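Local structure of phosphodiesterase MJ0936 (Methanocaldococcus jannaschii, 2AHD) at residues D8-L13 and E139-L144; V38-I43 and D61-K66; L91-T96 and Y113-Y118; L133-G138 and K158-I163. The protein belongs to the calcineurin-like phosphoesterase superfamily, whose fold packs two mixed beta sheets against each other with helices on the outside. All blocks are in the same frame, centred on the assembly; numbering follows the deposited sequence.

Contact 1: D8-L13 and E139-L144; sequences DTHDHL and ECCGYL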
loop_
_atom_site.group_PDB
_atom_site.type_symbol
_atom_site.label_atom_id
_atom_site.label_comp_id
_atom_site.label_asym_id
_atom_site.label_seq_id
_atom_site.Cartn_x
_atom_site.Cartn_y
_atom_site.Cartn_z
ATOM N N ASP A 8 4.025 -5.618 1.338
ATOM C CA ASP A 8 4.867 -6.733 1.776
ATOM C C ASP A 8 5.772 -6.347 2.940
ATOM O O ASP A 8 6.958 -6.104 2.744
ATOM C CB ASP A 8 5.756 -7.221 0.626
ATOM C CG ASP A 8 5.033 -7.258 -0.691
ATOM O OD1 ASP A 8 4.013 -7.951 -0.775
ATOM O OD2 ASP A 8 5.483 -6.591 -1.650
ATOM N N THR A 9 5.225 -6.292 4.144
ATOM C CA THR A 9 6.020 -5.948 5.308
ATOM C C THR A 9 6.562 -7.214 5.974
ATOM O O THR A 9 7.584 -7.185 6.661
ATOM C CB THR A 9 5.196 -5.167 6.309
ATOM O OG1 THR A 9 3.946 -5.839 6.515
ATOM C CG2 THR A 9 4.961 -3.764 5.803
ATOM N N HIS A 10 5.860 -8.324 5.772
ATOM C CA HIS A 10 6.256 -9.620 6.309
ATOM C C HIS A 10 6.738 -9.655 7.750
ATOM O O HIS A 10 7.834 -10.124 8.045
ATOM C CB HIS A 10 7.305 -10.222 5.395
ATOM C CG HIS A 10 6.834 -10.381 3.985
ATOM N ND1 HIS A 10 5.997 -11.403 3.595
ATOM C CD2 HIS A 10 7.003 -9.596 2.894
ATOM C CE1 HIS A 10 5.665 -11.238 2.325
ATOM N NE2 HIS A 10 6.260 -10.148 1.877
ATOM N N ASP A 11 5.899 -9.149 8.646
ATOM C CA ASP A 11 6.182 -9.143 10.076
ATOM C C ASP A 11 7.434 -8.409 10.567
ATOM O O ASP A 11 7.747 -8.446 11.769
ATOM C CB ASP A 11 6.221 -10.583 10.563
ATOM C CG ASP A 11 4.921 -11.301 10.328
ATOM O OD1 ASP A 11 3.918 -10.624 10.033
ATOM O OD2 ASP A 11 4.895 -12.538 10.450
ATOM N N HIS A 12 8.138 -7.738 9.657
ATOM C CA HIS A 12 9.345 -7.016 10.030
ATOM C C HIS A 12 8.998 -5.812 10.882
ATOM O O HIS A 12 8.973 -4.682 10.395
ATOM C CB HIS A 12 10.076 -6.572 8.777
ATOM C CG HIS A 12 11.478 -6.128 9.026
ATOM N ND1 HIS A 12 12.511 -6.407 8.159
ATOM C CD2 HIS A 12 12.017 -5.411 10.034
ATOM C CE1 HIS A 12 13.627 -5.882 8.624
ATOM N NE2 HIS A 12 13.355 -5.271 9.762
ATOM N N LEU A 13 8.751 -6.044 12.167
ATOM C CA LEU A 13 8.357 -4.960 13.056
ATOM C C LEU A 13 9.175 -3.670 12.984
ATOM O O LEU A 13 8.612 -2.587 12.891
ATOM C CB LEU A 13 8.278 -5.474 14.487
ATOM C CG LEU A 13 7.066 -6.397 14.658
ATOM C CD1 LEU A 13 6.973 -6.888 16.085
ATOM C CD2 LEU A 13 5.803 -5.644 14.273
ATOM N N GLU A 139 9.332 -3.667 -1.299
ATOM C CA GLU A 139 9.121 -4.395 -0.057
ATOM C C GLU A 139 9.581 -3.622 1.158
ATOM O O GLU A 139 10.721 -3.175 1.242
ATOM C CB GLU A 139 9.858 -5.727 -0.119
ATOM C CG GLU A 139 11.290 -5.587 -0.581
ATOM C CD GLU A 139 12.093 -6.841 -0.401
ATOM O OE1 GLU A 139 13.311 -6.801 -0.653
ATOM O OE2 GLU A 139 11.515 -7.863 -0.004
ATOM N N CYS A 140 8.689 -3.468 2.119
ATOM C CA CYS A 140 9.024 -2.748 3.326
ATOM C C CYS A 140 10.015 -3.541 4.180
ATOM O O CYS A 140 10.844 -2.961 4.871
ATOM C CB CYS A 140 7.748 -2.456 4.103
ATOM S SG CYS A 140 7.972 -1.400 5.528
ATOM N N CYS A 141 9.933 -4.868 4.128
ATOM C CA CYS A 141 10.845 -5.724 4.899
ATOM C C CYS A 141 12.227 -5.713 4.262
ATOM O O CYS A 141 13.238 -5.846 4.952
ATOM C CB CYS A 141 10.328 -7.157 4.943
ATOM S SG CYS A 141 10.096 -7.860 3.325
ATOM N N GLY A 142 12.252 -5.554 2.941
ATOM C CA GLY A 142 13.501 -5.512 2.203
ATOM C C GLY A 142 14.216 -6.839 2.161
ATOM O O GLY A 142 15.347 -6.911 1.697
ATOM N N TYR A 143 13.544 -7.894 2.624
ATOM C CA TYR A 143 14.109 -9.249 2.694
ATOM C C TYR A 143 14.684 -9.833 1.426
ATOM O O TYR A 143 15.795 -10.360 1.425
ATOM C CB TYR A 143 13.073 -10.248 3.209
ATOM C CG TYR A 143 12.849 -10.202 4.689
ATOM C CD1 TYR A 143 13.911 -10.073 5.567
ATOM C CD2 TYR A 143 11.570 -10.335 5.217
ATOM C CE1 TYR A 143 13.711 -10.080 6.946
ATOM C CE2 TYR A 143 11.353 -10.343 6.599
ATOM C CZ TYR A 143 12.431 -10.215 7.459
ATOM O OH TYR A 143 12.223 -10.213 8.822
ATOM N N LEU A 144 13.932 -9.739 0.342
ATOM C CA LEU A 144 14.364 -10.343 -0.898
ATOM C C LEU A 144 15.205 -9.504 -1.840
ATOM O O LEU A 144 15.637 -10.004 -2.858
ATOM C CB LEU A 144 13.135 -10.927 -1.628
ATOM C CG LEU A 144 12.228 -11.858 -0.773
ATOM C CD1 LEU A 144 11.087 -12.424 -1.616
ATOM C CD2 LEU A 144 13.057 -12.997 -0.146
#

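Contact 2: V38-I43 and D61-K66; sequences VSLFVI and DGERCK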
loop_
_atom_site.group_PDB
_atom_site.type_symbol
_atom_site.label_atom_id
_atom_site.label_comp_id
_atom_site.label_asym_id
_atom_site.label_seq_id
_atom_site.Cartn_x
_atom_site.Cartn_y
_atom_site.Cartn_z
ATOM N N VAL A 38 0.948 -9.917 6.917
ATOM C CA VAL A 38 1.044 -11.336 7.157
ATOM C C VAL A 38 0.470 -11.780 8.490
ATOM O O VAL A 38 -0.581 -12.407 8.509
ATOM C CB VAL A 38 2.489 -11.818 6.988
ATOM C CG1 VAL A 38 2.806 -12.853 8.020
ATOM C CG2 VAL A 38 2.680 -12.376 5.594
ATOM N N SER A 39 1.134 -11.450 9.598
ATOM C CA SER A 39 0.668 -11.877 10.908
ATOM C C SER A 39 -0.207 -10.854 11.608
ATOM O O SER A 39 -0.010 -9.653 11.456
ATOM C CB SER A 39 1.855 -12.225 11.796
ATOM O OG SER A 39 2.501 -13.397 11.350
ATOM N N LEU A 40 -1.163 -11.344 12.394
ATOM C CA LEU A 40 -2.092 -10.494 13.133
ATOM C C LEU A 40 -1.430 -9.457 14.010
ATOM O O LEU A 40 -1.835 -8.296 14.001
ATOM C CB LEU A 40 -3.025 -11.343 14.000
ATOM C CG LEU A 40 -4.450 -11.536 13.472
ATOM C CD1 LEU A 40 -5.204 -12.565 14.296
ATOM C CD2 LEU A 40 -5.149 -10.192 13.494
ATOM N N PHE A 41 -0.415 -9.863 14.767
ATOM C CA PHE A 41 0.247 -8.925 15.664
ATOM C C PHE A 41 0.734 -7.678 14.957
ATOM O O PHE A 41 1.027 -6.671 15.594
ATOM C CB PHE A 41 1.395 -9.605 16.441
ATOM C CG PHE A 41 2.510 -10.146 15.586
ATOM C CD1 PHE A 41 3.469 -9.304 15.049
ATOM C CD2 PHE A 41 2.613 -11.514 15.341
ATOM C CE1 PHE A 41 4.515 -9.810 14.283
ATOM C CE2 PHE A 41 3.657 -12.029 14.575
ATOM C CZ PHE A 41 4.609 -11.177 14.045
ATOM N N VAL A 42 0.796 -7.732 13.635
ATOM C CA VAL A 42 1.248 -6.581 12.875
ATOM C C VAL A 42 0.248 -5.429 12.952
ATOM O O VAL A 42 0.639 -4.264 13.008
ATOM C CB VAL A 42 1.470 -6.939 11.397
ATOM C CG1 VAL A 42 1.820 -5.678 10.609
ATOM C CG2 VAL A 42 2.583 -7.972 11.275
ATOM N N ILE A 43 -1.040 -5.756 12.966
ATOM C CA ILE A 43 -2.077 -4.740 13.017
ATOM C C ILE A 43 -1.984 -3.848 14.259
ATOM O O ILE A 43 -2.256 -2.650 14.186
ATOM C CB ILE A 43 -3.485 -5.379 12.960
ATOM C CG1 ILE A 43 -3.625 -6.247 11.709
ATOM C CG2 ILE A 43 -4.547 -4.308 12.948
ATOM C CD1 ILE A 43 -3.397 -5.519 10.410
ATOM N N ASP A 61 -1.375 -13.529 3.678
ATOM C CA ASP A 61 -2.179 -13.092 4.807
ATOM C C ASP A 61 -3.143 -14.220 5.158
ATOM O O ASP A 61 -4.200 -14.363 4.543
ATOM C CB ASP A 61 -2.967 -11.819 4.467
ATOM C CG ASP A 61 -2.070 -10.639 4.113
ATOM O OD1 ASP A 61 -1.032 -10.447 4.774
ATOM O OD2 ASP A 61 -2.411 -9.882 3.186
ATOM N N GLY A 62 -2.768 -15.020 6.148
ATOM C CA GLY A 62 -3.596 -16.138 6.555
ATOM C C GLY A 62 -4.914 -15.810 7.231
ATOM O O GLY A 62 -5.913 -16.484 6.987
ATOM N N GLU A 63 -4.940 -14.781 8.069
ATOM C CA GLU A 63 -6.161 -14.425 8.780
ATOM C C GLU A 63 -6.911 -13.224 8.220
ATOM O O GLU A 63 -6.931 -12.168 8.839
ATOM C CB GLU A 63 -5.825 -14.169 10.243
ATOM C CG GLU A 63 -5.193 -15.353 10.919
ATOM C CD GLU A 63 -5.945 -15.752 12.158
ATOM O OE1 GLU A 63 -7.186 -15.886 12.082
ATOM O OE2 GLU A 63 -5.300 -15.935 13.209
ATOM N N ARG A 64 -7.548 -13.393 7.066
ATOM C CA ARG A 64 -8.293 -12.305 6.427
ATOM C C ARG A 64 -9.444 -11.842 7.308
ATOM O O ARG A 64 -9.768 -10.655 7.380
ATOM C CB ARG A 64 -8.857 -12.782 5.095
ATOM C CG ARG A 64 -7.900 -13.640 4.303
ATOM C CD ARG A 64 -8.651 -14.467 3.276
ATOM N NE ARG A 64 -9.427 -13.632 2.368
ATOM C CZ ARG A 64 -8.896 -12.852 1.438
ATOM N NH1 ARG A 64 -7.581 -12.798 1.284
ATOM N NH2 ARG A 64 -9.680 -12.117 0.669
ATOM N N CYS A 65 -10.057 -12.808 7.972
ATOM C CA CYS A 65 -11.187 -12.570 8.850
ATOM C C CYS A 65 -10.842 -11.574 9.966
ATOM O O CYS A 65 -11.303 -10.429 9.961
ATOM C CB CYS A 65 -11.635 -13.917 9.435
ATOM S SG CYS A 65 -13.298 -13.970 10.177
ATOM N N LYS A 66 -10.014 -12.018 10.909
ATOM C CA LYS A 66 -9.618 -11.193 12.046
ATOM C C LYS A 66 -8.788 -9.985 11.647
ATOM O O LYS A 66 -8.698 -9.015 12.392
ATOM C CB LYS A 66 -8.830 -12.025 13.062
ATOM C CG LYS A 66 -9.503 -13.319 13.479
ATOM C CD LYS A 66 -8.931 -13.837 14.792
ATOM C CE LYS A 66 -9.124 -15.346 14.938
ATOM N NZ LYS A 66 -10.543 -15.784 14.761
#

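Contact 3: L91-T96 and Y113-Y118; sequences LKFFIT and YDVVIY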
loop_
_atom_site.group_PDB
_atom_site.type_symbol
_atom_site.label_atom_id
_atom_site.label_comp_id
_atom_site.label_asym_id
_atom_site.label_seq_id
_atom_site.Cartn_x
_atom_site.Cartn_y
_atom_site.Cartn_z
ATOM N N LEU A 91 -8.469 11.725 -8.697
ATOM C CA LEU A 91 -7.753 10.606 -9.306
ATOM C C LEU A 91 -8.415 9.264 -9.083
ATOM O O LEU A 91 -8.923 8.988 -8.001
ATOM C CB LEU A 91 -6.324 10.561 -8.780
ATOM C CG LEU A 91 -5.500 11.787 -9.167
ATOM C CD1 LEU A 91 -4.226 11.853 -8.341
ATOM C CD2 LEU A 91 -5.204 11.728 -10.656
ATOM N N LYS A 92 -8.401 8.436 -10.124
ATOM C CA LYS A 92 -8.990 7.101 -10.079
ATOM C C LYS A 92 -7.917 6.093 -9.699
ATOM O O LYS A 92 -6.908 5.958 -10.393
ATOM C CB LYS A 92 -9.578 6.730 -11.445
ATOM C CG LYS A 92 -11.094 6.529 -11.460
ATOM C CD LYS A 92 -11.843 7.802 -11.082
ATOM C CE LYS A 92 -11.585 8.929 -12.074
ATOM N NZ LYS A 92 -12.289 10.184 -11.671
ATOM N N PHE A 93 -8.143 5.391 -8.594
ATOM C CA PHE A 93 -7.197 4.401 -8.100
ATOM C C PHE A 93 -7.697 2.971 -8.224
ATOM O O PHE A 93 -8.901 2.718 -8.246
ATOM C CB PHE A 93 -6.887 4.635 -6.617
ATOM C CG PHE A 93 -6.020 5.828 -6.342
ATOM C CD1 PHE A 93 -6.535 7.111 -6.390
ATOM C CD2 PHE A 93 -4.685 5.663 -5.999
ATOM C CE1 PHE A 93 -5.734 8.212 -6.097
ATOM C CE2 PHE A 93 -3.881 6.760 -5.705
ATOM C CZ PHE A 93 -4.407 8.034 -5.754
ATOM N N PHE A 94 -6.746 2.045 -8.317
ATOM C CA PHE A 94 -7.027 0.614 -8.333
ATOM C C PHE A 94 -5.884 -0.023 -7.579
ATOM O O PHE A 94 -4.739 0.057 -8.004
ATOM C CB PHE A 94 -7.077 0.006 -9.714
ATOM C CG PHE A 94 -7.438 -1.446 -9.687
ATOM C CD1 PHE A 94 -8.645 -1.860 -9.139
ATOM C CD2 PHE A 94 -6.569 -2.406 -10.179
ATOM C CE1 PHE A 94 -8.982 -3.211 -9.082
ATOM C CE2 PHE A 94 -6.898 -3.765 -10.124
ATOM C CZ PHE A 94 -8.109 -4.164 -9.575
ATOM N N ILE A 95 -6.209 -0.655 -6.458
ATOM C CA ILE A 95 -5.214 -1.269 -5.602
ATOM C C ILE A 95 -5.384 -2.771 -5.487
ATOM O O ILE A 95 -6.495 -3.280 -5.426
ATOM C CB ILE A 95 -5.293 -0.658 -4.210
ATOM C CG1 ILE A 95 -5.289 0.864 -4.327
ATOM C CG2 ILE A 95 -4.139 -1.132 -3.370
ATOM C CD1 ILE A 95 -5.473 1.582 -3.015
ATOM N N THR A 96 -4.263 -3.479 -5.459
ATOM C CA THR A 96 -4.278 -4.932 -5.342
ATOM C C THR A 96 -2.870 -5.443 -5.114
ATOM O O THR A 96 -1.920 -4.884 -5.633
ATOM C CB THR A 96 -4.873 -5.615 -6.618
ATOM O OG1 THR A 96 -4.930 -7.032 -6.413
ATOM C CG2 THR A 96 -4.023 -5.325 -7.857
ATOM N N TYR A 113 -8.535 3.904 -14.806
ATOM C CA TYR A 113 -7.944 4.421 -13.571
ATOM C C TYR A 113 -6.755 5.313 -13.848
ATOM O O TYR A 113 -6.046 5.132 -14.832
ATOM C CB TYR A 113 -7.489 3.273 -12.675
ATOM C CG TYR A 113 -8.594 2.339 -12.265
ATOM C CD1 TYR A 113 -9.416 2.637 -11.175
ATOM C CD2 TYR A 113 -8.826 1.159 -12.974
ATOM C CE1 TYR A 113 -10.441 1.778 -10.801
ATOM C CE2 TYR A 113 -9.847 0.295 -12.612
ATOM C CZ TYR A 113 -10.650 0.607 -11.521
ATOM O OH TYR A 113 -11.644 -0.263 -11.139
ATOM N N ASP A 114 -6.534 6.270 -12.958
ATOM C CA ASP A 114 -5.426 7.211 -13.099
ATOM C C ASP A 114 -4.146 6.626 -12.529
ATOM O O ASP A 114 -3.054 6.812 -13.079
ATOM C CB ASP A 114 -5.761 8.520 -12.376
ATOM C CG ASP A 114 -6.886 9.274 -13.043
ATOM O OD1 ASP A 114 -6.683 9.746 -14.183
ATOM O OD2 ASP A 114 -7.972 9.387 -12.437
ATOM N N VAL A 115 -4.310 5.911 -11.419
ATOM C CA VAL A 115 -3.201 5.290 -10.723
ATOM C C VAL A 115 -3.498 3.825 -10.475
ATOM O O VAL A 115 -4.647 3.456 -10.286
ATOM C CB VAL A 115 -2.972 5.985 -9.369
ATOM C CG1 VAL A 115 -1.667 5.522 -8.752
ATOM C CG2 VAL A 115 -2.977 7.499 -9.562
ATOM N N VAL A 116 -2.462 2.991 -10.509
ATOM C CA VAL A 116 -2.600 1.558 -10.232
ATOM C C VAL A 116 -1.457 1.174 -9.303
ATOM O O VAL A 116 -0.291 1.257 -9.664
ATOM C CB VAL A 116 -2.533 0.700 -11.503
ATOM C CG1 VAL A 116 -2.680 -0.751 -11.144
ATOM C CG2 VAL A 116 -3.634 1.094 -12.447
ATOM N N ILE A 117 -1.810 0.772 -8.091
ATOM C CA ILE A 117 -0.839 0.402 -7.079
ATOM C C ILE A 117 -0.888 -1.092 -6.781
ATOM O O ILE A 117 -1.966 -1.673 -6.706
ATOM C CB ILE A 117 -1.116 1.181 -5.792
ATOM C CG1 ILE A 117 -1.167 2.679 -6.105
ATOM C CG2 ILE A 117 -0.057 0.857 -4.751
ATOM C CD1 ILE A 117 -1.497 3.530 -4.922
ATOM N N TYR A 118 0.274 -1.716 -6.603
ATOM C CA TYR A 118 0.326 -3.150 -6.325
ATOM C C TYR A 118 1.660 -3.538 -5.713
ATOM O O TYR A 118 2.608 -2.778 -5.787
ATOM C CB TYR A 118 0.109 -3.932 -7.619
ATOM C CG TYR A 118 1.299 -3.891 -8.530
ATOM C CD1 TYR A 118 2.178 -4.965 -8.602
ATOM C CD2 TYR A 118 1.576 -2.762 -9.286
ATOM C CE1 TYR A 118 3.303 -4.916 -9.402
ATOM C CE2 TYR A 118 2.699 -2.695 -10.091
ATOM C CZ TYR A 118 3.558 -3.777 -10.149
ATOM O OH TYR A 118 4.658 -3.731 -10.972
#

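Contact 4: L133-G138 and K158-I163; sequences LVINPG and KEYREI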
loop_
_atom_site.group_PDB
_atom_site.type_symbol
_atom_site.label_atom_id
_atom_site.label_comp_id
_atom_site.label_asym_id
_atom_site.label_seq_id
_atom_site.Cartn_x
_atom_site.Cartn_y
_atom_site.Cartn_z
ATOM N N LEU A 133 -0.514 6.015 -13.927
ATOM C CA LEU A 133 0.606 5.985 -13.005
ATOM C C LEU A 133 0.633 4.618 -12.317
ATOM O O LEU A 133 -0.231 4.308 -11.499
ATOM C CB LEU A 133 0.460 7.102 -11.970
ATOM C CG LEU A 133 1.738 7.886 -11.672
ATOM C CD1 LEU A 133 2.747 7.010 -10.934
ATOM C CD2 LEU A 133 2.320 8.385 -12.981
ATOM N N VAL A 134 1.629 3.804 -12.667
ATOM C CA VAL A 134 1.780 2.463 -12.111
ATOM C C VAL A 134 2.804 2.455 -10.993
ATOM O O VAL A 134 3.974 2.724 -11.223
ATOM C CB VAL A 134 2.220 1.481 -13.195
ATOM C CG1 VAL A 134 2.325 0.097 -12.614
ATOM C CG2 VAL A 134 1.228 1.506 -14.336
ATOM N N ILE A 135 2.366 2.115 -9.789
ATOM C CA ILE A 135 3.257 2.126 -8.641
ATOM C C ILE A 135 3.347 0.865 -7.785
ATOM O O ILE A 135 2.341 0.310 -7.364
ATOM C CB ILE A 135 2.888 3.289 -7.694
ATOM C CG1 ILE A 135 2.938 4.619 -8.453
ATOM C CG2 ILE A 135 3.828 3.307 -6.485
ATOM C CD1 ILE A 135 2.411 5.794 -7.650
ATOM N N ASN A 136 4.573 0.428 -7.530
ATOM C CA ASN A 136 4.843 -0.713 -6.669
ATOM C C ASN A 136 5.807 -0.081 -5.684
ATOM O O ASN A 136 6.903 0.323 -6.045
ATOM C CB ASN A 136 5.528 -1.851 -7.432
ATOM C CG ASN A 136 5.732 -3.096 -6.574
ATOM O OD1 ASN A 136 6.096 -3.015 -5.392
ATOM N ND2 ASN A 136 5.513 -4.258 -7.174
ATOM N N PRO A 137 5.394 0.051 -4.432
ATOM C CA PRO A 137 6.274 0.661 -3.440
ATOM C C PRO A 137 7.514 -0.135 -3.076
ATOM O O PRO A 137 8.419 0.389 -2.421
ATOM C CB PRO A 137 5.348 0.863 -2.245
ATOM C CG PRO A 137 4.380 -0.255 -2.382
ATOM C CD PRO A 137 4.088 -0.284 -3.850
ATOM N N GLY A 138 7.570 -1.393 -3.507
ATOM C CA GLY A 138 8.706 -2.220 -3.153
ATOM C C GLY A 138 8.388 -2.900 -1.831
ATOM O O GLY A 138 7.305 -2.719 -1.286
ATOM N N LYS A 158 0.806 15.173 -8.459
ATOM C CA LYS A 158 1.115 13.842 -8.994
ATOM C C LYS A 158 2.590 13.434 -8.904
ATOM O O LYS A 158 3.116 12.790 -9.814
ATOM C CB LYS A 158 0.668 13.727 -10.455
ATOM C CG LYS A 158 -0.821 13.503 -10.660
ATOM C CD LYS A 158 -1.069 12.252 -11.507
ATOM C CE LYS A 158 -0.325 12.292 -12.839
ATOM N NZ LYS A 158 -0.528 11.062 -13.654
ATOM N N GLU A 159 3.255 13.796 -7.811
ATOM C CA GLU A 159 4.657 13.442 -7.648
ATOM C C GLU A 159 4.883 12.374 -6.589
ATOM O O GLU A 159 4.478 12.521 -5.433
ATOM C CB GLU A 159 5.498 14.679 -7.314
ATOM C CG GLU A 159 5.644 15.659 -8.473
ATOM C CD GLU A 159 4.903 16.965 -8.231
ATOM O OE1 GLU A 159 4.879 17.820 -9.146
ATOM O OE2 GLU A 159 4.347 17.137 -7.119
ATOM N N TYR A 160 5.545 11.298 -7.012
ATOM C CA TYR A 160 5.867 10.172 -6.148
ATOM C C TYR A 160 7.365 10.134 -5.884
ATOM O O TYR A 160 8.170 10.376 -6.783
ATOM C CB TYR A 160 5.430 8.861 -6.818
ATOM C CG TYR A 160 5.867 7.600 -6.096
ATOM C CD1 TYR A 160 5.385 7.290 -4.826
ATOM C CD2 TYR A 160 6.756 6.711 -6.690
ATOM C CE1 TYR A 160 5.775 6.127 -4.173
ATOM C CE2 TYR A 160 7.151 5.549 -6.047
ATOM C CZ TYR A 160 6.657 5.264 -4.790
ATOM O OH TYR A 160 7.053 4.115 -4.150
ATOM N N ARG A 161 7.734 9.841 -4.646
ATOM C CA ARG A 161 9.137 9.739 -4.287
ATOM C C ARG A 161 9.336 8.578 -3.320
ATOM O O ARG A 161 8.575 8.421 -2.358
ATOM C CB ARG A 161 9.628 11.048 -3.666
ATOM C CG ARG A 161 8.608 11.756 -2.776
ATOM C CD ARG A 161 9.223 12.990 -2.121
ATOM N NE ARG A 161 10.048 12.656 -0.957
ATOM C CZ ARG A 161 9.599 12.622 0.296
ATOM N NH1 ARG A 161 8.324 12.911 0.554
ATOM N NH2 ARG A 161 10.422 12.296 1.292
ATOM N N GLU A 162 10.350 7.759 -3.589
ATOM C CA GLU A 162 10.643 6.618 -2.740
ATOM C C GLU A 162 11.325 7.058 -1.470
ATOM O O GLU A 162 11.785 8.186 -1.351
ATOM C CB GLU A 162 11.549 5.617 -3.458
ATOM C CG GLU A 162 10.898 4.897 -4.620
ATOM C CD GLU A 162 11.868 4.024 -5.387
ATOM O OE1 GLU A 162 11.466 3.448 -6.423
ATOM O OE2 GLU A 162 13.033 3.917 -4.954
ATOM N N ILE A 163 11.382 6.146 -0.515
ATOM C CA ILE A 163 12.027 6.406 0.748
ATOM C C ILE A 163 12.643 5.099 1.169
ATOM O O ILE A 163 11.925 4.131 1.411
ATOM C CB ILE A 163 11.026 6.833 1.824
ATOM C CG1 ILE A 163 10.357 8.150 1.427
ATOM C CG2 ILE A 163 11.733 6.941 3.163
ATOM C CD1 ILE A 163 9.336 8.649 2.432
#

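Contact 1: D8-L13 and E139-L144
Asp8 faces Glu139 and Thr9 faces Cys140 where the two loops run past each other, and a weak, bent backbone bond joins Cys140 N to Asp8 O at 3.2 Å. A type I' turn from Thr9 to His12 then curls the first loop round Cys141. The Cys141 SG comes to the edge of the His10 ring, 3.6 Å from His10 CD2. It sits between its own backbone N and carbonyl carbon (chi1 57°), a rotation that also lets it accept Tyr143 N at 3.5 Å. On the same residue, Cys141 CB packs on His12 CB at 3.9 Å. The His12 and Tyr143 ring planes are 30° apart and the rings are strongly offset, centroids 5.3 Å apart, with little overlap. The Tyr143 edge also meets a backbone atom, with CE2 3.8 Å from His10 O. Thr9 CG2 packs beside Cys140 CB, 3.5 Å away. Glu139 OE2 takes Leu144 N on its syn lone pair at 3.1 Å and also bonds His122 ND1. Asp8 and His10 fit the D-x-H signature of the superfamily; Asp8 OD1 accepts His120 N. Segment 8-13 leads from strand 3-6 into helix 13-24. Segment 139-144 links strand 133-136 of the five-stranded sheet to strand 149-154 of the six-stranded sheet, beside strand 3-6.

Contact 2: V38-I43 and D61-K66
Leu40 reaches from its loop to Glu63 and Lys66 at the start of helix 64-74, in the calcineurin-like phosphoesterase fold. Its CD1 methyl does most of the touching. Leu40 CD1 lies 3.5 Å from Glu63 OE2, with the two side chains crossing at about a right angle. The same CD1 is 3.9 Å from Lys66 CB. Lys66 CD adds a further touch on Leu40 CD1 at 4.0 Å, so the lysine offers its aliphatic stem while the ammonium group turns off from the leucine. The other branch, Leu40 CD2, meets the backbone at Lys66 O, 3.9 Å away. Glu63 is the N-cap residue of the helix, and a bend at chi2 (-125°) brings its carboxylate to the leucine methyl.

Further out, Leu40 and Ile43 both rest on Leu67 and Trp70 of the same helix. A turn within the first segment joins Ile43 N to Leu40 O at 2.9 Å. At the other end of the contact, Asp61 closes a G-N-N-D sequence that resembles the G-N-H-D/E signature of the family. Asp61 OD2 accepts Gly58 N, and OD1 of the same carboxylate lies 3.0 Å from Val38 N in a bond that is doubtful because Val38 N is imprecisely placed.

Contact 3: L91-T96 and Y113-Y118
The Tyr113 ring carries Phe94 CB over the centre of one face, a CH-pi contact with Phe94 CB 3.7 Å from the ring centroid. The Phe94 and Tyr113 rings themselves meet obliquely, with planes at 32°. Val116 CG1 comes to the edge of the Phe94 ring, 4.3 Å from Phe94 CD2. On the opposite side of the sheet, Val115 CB lies over a face of the Phe93 ring, 4.1 Å from its centroid. Ile117 CD1 touches the edge of that ring, 4.0 Å from Phe93 CD2.

These strands are parallel neighbours in a beta-alpha-beta unit, joined by helix 101-110. The helix covers the face that bears Phe94, Thr96, Val116 and Tyr118; Ile95 and Ile117 on the other face touch Cys34. Ile117 N bonds Phe94 O at 3.0 Å, and Thr96 N bonds Ile117 O at 3.2 Å. Lys92 O is held twice, by Asp114 N and by Val115 N; the bond from Val115 N is 2.8 Å long. Asp114 OD2 also approaches Lys92 N, but the distance is too short to be reliable. Tyr113 OH bonds Ser85 OG next to strand 91-96, on strand 83-88.

Contact 4: L133-G138 and K158-I163
Ile135 lies over one face of the Tyr160 ring, and the two side chains cross obliquely. Its CG2 methyl makes a CH-pi contact, 4.1 Å from the ring centroid and 21° off the ring normal. The methyl is offset toward the hydroxyl end of the ring, so its nearest ring atom is Tyr160 CZ, 3.8 Å from Ile135 CG2. The longer branch reaches the root of the ring, with Ile135 CD1 4.2 Å from Tyr160 CG. The tyrosine CG is anti to the backbone N (chi1 173°), which stretches the ring along the strand toward Pro137. There Tyr160 OH ends 3.6 Å from Pro137 CA.

The backbones stay well apart, with Ile135 CA and Tyr160 CA 8.8 Å distant. Strand 133-136 belongs to the five-stranded sheet and strand 159-164 is an edge strand of the six-stranded one, so this is face-to-face packing between the two sheets of the calcineurin-like fold. Phe126 of strand 125-128 meets the Tyr160 ring edge-to-face, and the Tyr160 side chain also touches Leu153 of strand 149-154. The Leu133 and Lys158 side chains run antiparallel alongside one another. Bends at chi2 and chi3 bring the lysine end to the leucine, with Lys158 NZ 4.0 Å from Leu133 CD2. At the end of the strand Asn136 starts an Asx turn, its OD1 accepting Gly138 N at 2.9 Å.

In the fold
Contacts 1 and 4 are mostly buried, contact 3 is partly buried, and contact 2 lies at the surface. Contacts 3 and 4 share a sheet: strands 115-118 and 133-136 are neighbours, with backbone bonds probable between Val116 and both Leu133 and Ile135. Contact 3 acts within that sheet, largely through backbone bonds, whereas contact 4 joins it to the other sheet by apolar packing. Contacts 1 and 2 are loop contacts of mixed chemistry; they touch where Asp11 OD2 probably bonds Ser39 OG. Contact 2 is nested in the chain loop closed by contact 1. The centres of contacts 2 and 4 are about 25 Å apart.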